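Local coordinates for protein KLLA0E08119p (Kluyveromyces lactis, PDB 3VA7) that probably catalyses the biotin- and ATP-dependent carboxylation of urea to urea-1-carboxylate, the first step of urea breakdown by the allophanate route, at residues A[703-708]-A[1146-1151]; A[1176-1181]-A[1194-1199]; A[1216-1221]-A[1231-1236]. All coordinates share one frame; numbering follows the deposited sequence.

The three contacts follow one another along the chain, each closing before the next opens. Contact 1 joins strand 701-705 of the carboxyltransferase domain to the loop between helix 1133-1142 and strand 1168-1171. Contacts 2 and 3 both lie in the biotin-carrier domain, one in each of its two four-stranded antiparallel sheets. Their centres are about 11 Å apart and their apolar faces meet, as where V1195 CG1 lies 3.8 Å from A1233 CB. Contact 1 touches neither, its centre being about 20 Å from that of contact 2 and about 27 Å from that of contact 3. Together they lead from the carboxyltransferase surface toward the carrier by a linker of which residues 1153-1160 are not modelled.

Contact 1: A[703-708]-A[1146-1151]; sequences RLIGPK and NAELKK
K708 and E1148 carry the charged part of this contact, which holds the connecting loop 1146-1151 against the end of strand 701-705. The two side chains come from opposite directions, and K708 NZ forms a salt bridge with E1148 OE2. The modelled separation of 2.4 Å between K708 NZ and E1148 OE2 is doubtfully short at 2.60 Å resolution, so the pairing is better supported than its exact length. The glutamate chain is bent at its second torsion (chi2 -64°), which folds the carboxylate back from an extended course and presents OE2 to the lysine. The lysine chain bends as well, at chi2 and chi4.

The other carboxylate oxygen is engaged through solvent. One water donates to G706 O at 2.9 Å and to E1148 OE1 at 3.1 Å, linking the backbone just past the strand to the same acid. Both oxygens of E1148 therefore have partners on the carboxyltransferase side, which would limit rotation of the carboxylate.

Apolar contact is thinner. I705 CD1 meets L1149 CD1 at 4.1 Å, methyl against methyl with the side chains oblique to each other. The second branch of the isoleucine, CG2, stands anti to the backbone N (chi1 -54° for CG1) and comes within 4.0 Å of E1148 OE1, so the aliphatic group borders the acid as well as the leucine.

The two segments bury only 178 Å² together, and none of the touching residues is buried. N1146 adds a further hold on the loop through its ND2, which bonds to I950 O. The arrangement is that of an interdomain linker laid over a domain surface: an irregular segment leading toward strand 1168-1171 of the biotin carrier, residues 1153-1160 not being modelled.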
# COMPACT_ATOMS: atom_id res chain seq x y z
N ARG A 703 6.37 21.14 11.24
CA ARG A 703 7.44 21.51 12.18
C ARG A 703 7.54 23.07 12.42
O ARG A 703 7.26 23.89 11.52
CB ARG A 703 8.74 20.86 11.69
CG ARG A 703 9.99 21.19 12.47
CD ARG A 703 9.98 20.55 13.85
NE ARG A 703 10.22 19.11 13.80
CZ ARG A 703 10.38 18.35 14.87
NH1 ARG A 703 10.28 18.88 16.09
NH2 ARG A 703 10.62 17.06 14.74
N LEU A 704 7.90 23.47 13.63
CA LEU A 704 7.83 24.91 14.00
C LEU A 704 9.17 25.41 14.47
O LEU A 704 9.94 24.66 15.09
CB LEU A 704 6.78 25.15 15.10
CG LEU A 704 5.32 24.74 14.78
CD1 LEU A 704 4.42 24.92 15.95
CD2 LEU A 704 4.74 25.46 13.56
N ILE A 705 9.47 26.67 14.17
CA ILE A 705 10.66 27.31 14.70
C ILE A 705 10.19 28.40 15.67
O ILE A 705 9.37 29.25 15.30
CB ILE A 705 11.54 27.94 13.56
CG1 ILE A 705 11.88 26.89 12.47
CG2 ILE A 705 12.84 28.50 14.17
CD1 ILE A 705 12.01 27.44 11.01
N GLY A 706 10.72 28.38 16.88
CA GLY A 706 10.50 29.46 17.82
C GLY A 706 11.24 29.27 19.12
O GLY A 706 12.30 28.62 19.18
N PRO A 707 10.71 29.82 20.20
CA PRO A 707 11.49 29.89 21.44
C PRO A 707 11.76 28.52 22.01
O PRO A 707 10.92 27.65 21.92
CB PRO A 707 10.60 30.68 22.39
CG PRO A 707 9.14 30.48 21.83
CD PRO A 707 9.27 30.13 20.37
N LYS A 708 12.91 28.36 22.64
CA LYS A 708 13.36 27.07 23.15
C LYS A 708 12.78 26.84 24.51
O LYS A 708 12.63 27.76 25.24
CB LYS A 708 14.89 27.03 23.17
CG LYS A 708 15.53 27.23 21.78
CD LYS A 708 14.94 26.29 20.66
CE LYS A 708 15.32 26.74 19.24
NZ LYS A 708 16.81 27.05 19.09
N ASN A 1146 19.37 22.21 19.22
CA ASN A 1146 20.15 22.21 17.98
C ASN A 1146 20.34 23.66 17.48
O ASN A 1146 19.54 24.54 17.82
CB ASN A 1146 19.42 21.34 16.94
CG ASN A 1146 20.29 20.99 15.72
OD1 ASN A 1146 21.51 20.98 15.80
ND2 ASN A 1146 19.64 20.69 14.61
N ALA A 1147 21.40 23.91 16.71
CA ALA A 1147 21.71 25.23 16.15
C ALA A 1147 20.59 25.74 15.24
O ALA A 1147 19.93 24.95 14.56
CB ALA A 1147 23.01 25.20 15.37
N GLU A 1148 20.38 27.06 15.24
CA GLU A 1148 19.40 27.67 14.36
C GLU A 1148 19.86 27.42 12.95
O GLU A 1148 21.05 27.51 12.68
CB GLU A 1148 19.33 29.19 14.60
CG GLU A 1148 18.78 29.60 15.99
CD GLU A 1148 17.31 29.18 16.22
OE1 GLU A 1148 16.41 29.66 15.48
OE2 GLU A 1148 17.06 28.39 17.16
N LEU A 1149 18.93 27.09 12.05
CA LEU A 1149 19.23 26.97 10.63
C LEU A 1149 19.97 28.24 10.15
O LEU A 1149 19.83 29.31 10.76
CB LEU A 1149 17.94 26.76 9.81
CG LEU A 1149 16.79 25.81 10.19
CD1 LEU A 1149 15.53 26.13 9.38
CD2 LEU A 1149 17.14 24.32 10.05
N LYS A 1150 20.76 28.11 9.07
CA LYS A 1150 21.44 29.26 8.42
C LYS A 1150 20.44 30.29 7.78
O LYS A 1150 19.39 29.91 7.26
CB LYS A 1150 22.47 28.79 7.38
CG LYS A 1150 23.68 27.95 7.91
CD LYS A 1150 24.97 28.78 8.13
CE LYS A 1150 25.76 29.03 6.82
NZ LYS A 1150 26.54 30.32 6.84
N LYS A 1151 20.77 31.58 7.86
CA LYS A 1151 20.04 32.62 7.12
C LYS A 1151 20.54 32.56 5.67
O LYS A 1151 21.74 32.36 5.45
CB LYS A 1151 20.26 34.03 7.72
CG LYS A 1151 21.11 34.09 9.04
CD LYS A 1151 20.74 35.24 10.02
CE LYS A 1151 19.71 34.76 11.07
NZ LYS A 1151 19.67 35.58 12.33
O HOH W 1 14.28 30.13 17.68

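Contact 2: A[1176-1181]-A[1194-1199]; sequences GRFWKP and GVIIIE
F1178 packs against I1196 and I1198 of the antiparallel partner strand, whose adjoining methyl ends form the surface its ring rests on. With chi1 at -177° the ring swings along that strand until CE1 lies 3.4 Å from I1196 CD1. I1198 CD1 pushes in behind, 3.7 Å from F1178 CB, and both isoleucines cross the phenylalanine at about a right angle. An alanine in place of F1178 would probably leave a gap beside those methyl ends, which the ring now covers.

The other face is built round I1197. Its CG2 fits beside the indole, 3.7 Å from W1179 CE3, and its CD1 lies 3.9 Å from K1180 CE. K1180 CE lies over one face of the indole, toward its rim. W1179 and K1180 both face I1197 in a classic beta bulge: I1197 O accepts a hydrogen bond from W1179 N at 3.0 Å and a weak one from K1180 N.

The F1178 side is mainly apolar, though I1197 O lies over one ring face. On the other side W1179 NE1 bonds to E948, and E1199 pairs its OE2 with R945 (salt bridge) and T1018 and its OE1 with N696 (hydrogen bonds), consistent with a partly polar docking surface.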
# COMPACT_ATOMS: atom_id res chain seq x y z
N GLY A 1176 14.22 24.17 1.30
CA GLY A 1176 14.83 23.04 1.96
C GLY A 1176 16.24 23.38 2.31
O GLY A 1176 16.70 24.47 1.99
N ARG A 1177 16.90 22.46 3.02
CA ARG A 1177 18.29 22.60 3.44
C ARG A 1177 19.14 21.71 2.56
O ARG A 1177 18.79 20.53 2.37
CB ARG A 1177 18.46 22.13 4.87
CG ARG A 1177 19.87 22.34 5.53
CD ARG A 1177 19.79 21.94 7.00
NE ARG A 1177 21.04 21.49 7.63
CZ ARG A 1177 21.86 20.54 7.16
NH1 ARG A 1177 21.64 19.88 5.98
NH2 ARG A 1177 22.95 20.25 7.89
N PHE A 1178 20.27 22.25 2.07
CA PHE A 1178 21.10 21.56 1.08
C PHE A 1178 21.76 20.37 1.71
O PHE A 1178 22.46 20.47 2.72
CB PHE A 1178 22.14 22.52 0.50
CG PHE A 1178 23.02 21.93 -0.59
CD1 PHE A 1178 22.80 22.26 -1.92
CD2 PHE A 1178 24.09 21.07 -0.27
CE1 PHE A 1178 23.63 21.75 -2.93
CE2 PHE A 1178 24.90 20.54 -1.26
CZ PHE A 1178 24.68 20.91 -2.60
N TRP A 1179 21.54 19.24 1.08
CA TRP A 1179 21.99 17.97 1.61
C TRP A 1179 23.39 17.65 1.10
O TRP A 1179 24.35 17.61 1.88
CB TRP A 1179 21.01 16.89 1.20
CG TRP A 1179 21.26 15.51 1.80
CD1 TRP A 1179 22.43 15.02 2.30
CD2 TRP A 1179 20.30 14.44 1.88
NE1 TRP A 1179 22.24 13.72 2.74
CE2 TRP A 1179 20.96 13.33 2.48
CE3 TRP A 1179 18.95 14.31 1.53
CZ2 TRP A 1179 20.32 12.11 2.72
CZ3 TRP A 1179 18.30 13.09 1.80
CH2 TRP A 1179 19.00 12.00 2.38
N LYS A 1180 23.49 17.44 -0.22
CA LYS A 1180 24.72 16.97 -0.87
C LYS A 1180 24.60 17.10 -2.41
O LYS A 1180 23.47 17.08 -2.95
CB LYS A 1180 25.03 15.51 -0.47
CG LYS A 1180 24.01 14.50 -1.00
CD LYS A 1180 24.40 13.09 -0.72
CE LYS A 1180 23.16 12.24 -0.60
NZ LYS A 1180 23.52 11.01 0.11
N PRO A 1181 25.74 17.24 -3.12
CA PRO A 1181 25.58 17.34 -4.58
C PRO A 1181 25.50 15.95 -5.21
O PRO A 1181 25.94 15.00 -4.60
CB PRO A 1181 26.86 18.06 -5.01
CG PRO A 1181 27.89 17.67 -3.99
CD PRO A 1181 27.15 17.37 -2.70
N GLY A 1194 20.38 13.90 -12.27
CA GLY A 1194 20.36 14.69 -11.06
C GLY A 1194 21.58 15.56 -10.94
O GLY A 1194 22.62 15.17 -11.39
N VAL A 1195 21.46 16.74 -10.30
CA VAL A 1195 22.61 17.63 -10.10
C VAL A 1195 22.90 17.88 -8.65
O VAL A 1195 24.05 17.71 -8.22
CB VAL A 1195 22.43 19.02 -10.72
CG1 VAL A 1195 23.75 19.84 -10.59
CG2 VAL A 1195 21.93 18.91 -12.18
N ILE A 1196 21.87 18.32 -7.91
CA ILE A 1196 21.96 18.43 -6.45
C ILE A 1196 20.76 17.86 -5.66
O ILE A 1196 19.67 17.66 -6.20
CB ILE A 1196 22.26 19.87 -5.99
CG1 ILE A 1196 20.98 20.71 -6.01
CG2 ILE A 1196 23.37 20.49 -6.82
CD1 ILE A 1196 20.78 21.50 -4.76
N ILE A 1197 20.98 17.60 -4.37
CA ILE A 1197 19.93 17.10 -3.50
C ILE A 1197 19.64 18.04 -2.30
O ILE A 1197 20.54 18.54 -1.61
CB ILE A 1197 20.26 15.68 -3.00
CG1 ILE A 1197 20.36 14.68 -4.16
CG2 ILE A 1197 19.21 15.18 -2.09
CD1 ILE A 1197 20.96 13.31 -3.70
N ILE A 1198 18.35 18.24 -2.06
CA ILE A 1198 17.85 19.12 -1.00
C ILE A 1198 17.10 18.19 -0.08
O ILE A 1198 16.64 17.13 -0.51
CB ILE A 1198 16.95 20.24 -1.73
CG1 ILE A 1198 17.85 21.35 -2.29
CG2 ILE A 1198 15.74 20.80 -0.98
CD1 ILE A 1198 19.01 21.68 -1.38
N GLU A 1199 17.00 18.51 1.19
CA GLU A 1199 15.85 17.94 1.92
C GLU A 1199 14.77 19.00 2.00
O GLU A 1199 14.99 20.07 2.56
CB GLU A 1199 16.17 17.40 3.34
CG GLU A 1199 14.97 16.65 3.97
CD GLU A 1199 15.23 16.17 5.39
OE1 GLU A 1199 15.90 16.88 6.18
OE2 GLU A 1199 14.73 15.08 5.73

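Contact 3: A[1216-1221]-A[1231-1236]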
# COMPACT_ATOMS: atom_id res chain seq x y z
N TYR A 1216 28.60 23.63 -14.85
CA TYR A 1216 29.53 24.76 -14.73
C TYR A 1216 29.76 25.20 -13.30
O TYR A 1216 30.90 25.37 -12.88
CB TYR A 1216 29.14 25.95 -15.63
CG TYR A 1216 30.12 27.14 -15.56
CD1 TYR A 1216 31.52 26.95 -15.68
CD2 TYR A 1216 29.65 28.45 -15.36
CE1 TYR A 1216 32.41 28.05 -15.59
CE2 TYR A 1216 30.52 29.54 -15.28
CZ TYR A 1216 31.89 29.34 -15.40
OH TYR A 1216 32.72 30.43 -15.30
N LYS A 1217 28.67 25.41 -12.56
CA LYS A 1217 28.74 25.76 -11.15
C LYS A 1217 27.59 25.15 -10.33
O LYS A 1217 26.46 25.01 -10.82
CB LYS A 1217 28.77 27.28 -10.97
CG LYS A 1217 29.16 27.76 -9.55
CD LYS A 1217 28.75 29.22 -9.34
CE LYS A 1217 29.67 29.91 -8.37
NZ LYS A 1217 29.24 31.33 -8.24
N ILE A 1218 27.93 24.81 -9.08
CA ILE A 1218 26.99 24.34 -8.08
C ILE A 1218 27.03 25.31 -6.91
O ILE A 1218 28.06 25.43 -6.22
CB ILE A 1218 27.37 22.92 -7.63
CG1 ILE A 1218 26.83 21.90 -8.61
CG2 ILE A 1218 26.78 22.60 -6.26
CD1 ILE A 1218 27.48 20.57 -8.45
N LEU A 1219 25.89 25.98 -6.67
CA LEU A 1219 25.85 27.08 -5.67
C LEU A 1219 26.06 26.72 -4.18
O LEU A 1219 26.75 27.45 -3.48
CB LEU A 1219 24.60 27.96 -5.85
CG LEU A 1219 24.46 29.02 -6.98
CD1 LEU A 1219 25.20 30.34 -6.61
CD2 LEU A 1219 24.87 28.50 -8.35
N HIS A 1220 25.49 25.63 -3.67
CA HIS A 1220 25.53 25.47 -2.20
C HIS A 1220 26.43 24.37 -1.64
O HIS A 1220 26.84 23.45 -2.34
CB HIS A 1220 24.11 25.37 -1.61
CG HIS A 1220 23.18 26.43 -2.11
ND1 HIS A 1220 22.57 26.35 -3.35
CD2 HIS A 1220 22.77 27.60 -1.56
CE1 HIS A 1220 21.82 27.42 -3.53
NE2 HIS A 1220 21.91 28.19 -2.46
N LYS A 1221 26.75 24.49 -0.36
CA LYS A 1221 27.35 23.40 0.36
C LYS A 1221 26.39 22.79 1.41
O LYS A 1221 25.34 23.33 1.70
CB LYS A 1221 28.71 23.85 0.89
CG LYS A 1221 29.68 24.18 -0.32
CD LYS A 1221 31.24 23.95 -0.06
CE LYS A 1221 32.00 25.23 0.44
NZ LYS A 1221 32.62 26.03 -0.67
N LEU A 1231 18.49 30.06 -7.22
CA LEU A 1231 19.40 29.43 -8.16
C LEU A 1231 20.29 28.47 -7.39
O LEU A 1231 20.89 28.83 -6.38
CB LEU A 1231 20.27 30.49 -8.84
CG LEU A 1231 21.24 30.00 -9.92
CD1 LEU A 1231 20.49 29.55 -11.18
CD2 LEU A 1231 22.23 31.08 -10.20
N VAL A 1232 20.40 27.25 -7.91
CA VAL A 1232 21.10 26.18 -7.20
C VAL A 1232 22.31 25.56 -8.00
O VAL A 1232 23.34 25.16 -7.42
CB VAL A 1232 20.07 25.14 -6.73
CG1 VAL A 1232 19.57 24.28 -7.87
CG2 VAL A 1232 20.62 24.34 -5.66
N ALA A 1233 22.17 25.53 -9.33
CA ALA A 1233 23.27 25.16 -10.21
C ALA A 1233 23.13 25.84 -11.58
O ALA A 1233 22.03 26.33 -11.95
CB ALA A 1233 23.31 23.66 -10.39
N VAL A 1234 24.25 25.86 -12.31
CA VAL A 1234 24.28 26.27 -13.72
C VAL A 1234 24.89 25.17 -14.57
O VAL A 1234 25.97 24.66 -14.24
CB VAL A 1234 25.11 27.55 -13.94
CG1 VAL A 1234 24.96 28.00 -15.38
CG2 VAL A 1234 24.68 28.65 -12.99
N ILE A 1235 24.21 24.79 -15.64
CA ILE A 1235 24.78 23.86 -16.62
C ILE A 1235 25.06 24.57 -17.97
O ILE A 1235 24.16 25.18 -18.57
CB ILE A 1235 24.01 22.47 -16.72
CG1 ILE A 1235 22.82 22.51 -17.67
CG2 ILE A 1235 23.60 21.93 -15.34
CD1 ILE A 1235 23.15 21.98 -19.06
N VAL A 1236 26.33 24.48 -18.42
CA VAL A 1236 26.87 25.26 -19.57
C VAL A 1236 26.91 24.49 -20.92
O VAL A 1236 27.23 23.30 -21.01
CB VAL A 1236 28.26 25.91 -19.23
CG1 VAL A 1236 29.33 25.59 -20.26
CG2 VAL A 1236 28.13 27.40 -19.01
OXT VAL A 1236 26.59 25.09 -21.95
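K1217 and V1234 form an antiparallel hydrogen-bonded pair that joins strands 1216-1218 and 1231-1235, whose axes approach to 4.7 Å and whose directions differ by 162°. V1234 N gives its hydrogen to K1217 O at 2.8 Å. In return V1234 O is gripped twice, by Y1216 N at 2.9 Å and K1217 N at 3.3 Å, which defines a classic beta bulge. Past the end of strand 1216-1218 the pairing carries on with L1219 N bonded to V1232 O.

Side chains close both ends of the pairing. At one, Y1216 CB meets V1236 CB at 3.7 Å, and the valine methyl CG2 approaches the tyrosine ring obliquely at CG and CD2. At the other, L1219 CD2 touches L1231 CD2 at 4.1 Å. H1220 makes a separate contact nearby: with CG anti to the carbonyl carbon (chi1 -48°), the imidazole brings its edge to the partner strand, CE1 lying 3.3 Å from L1231 O, near the ring plane. V1232 CG2 comes in 3.6 Å from H1220 ND1, the two side chains crossing at about a right angle.

Between these ends I1218 and A1233 share one face and turn inward, I1218 onto I1196 and A1233 onto V1195 of strand 1194-1200. On the opposite face, K1217 reaches out to hydrogen-bond Y1163 OH through NZ. Two such antiparallel sheets packed face to face are the flattened beta barrel of biotinyl domains, whose other sheet bears K1202, the biotin-site lysine, on the turn between strands 1194-1200 and 1203-1208.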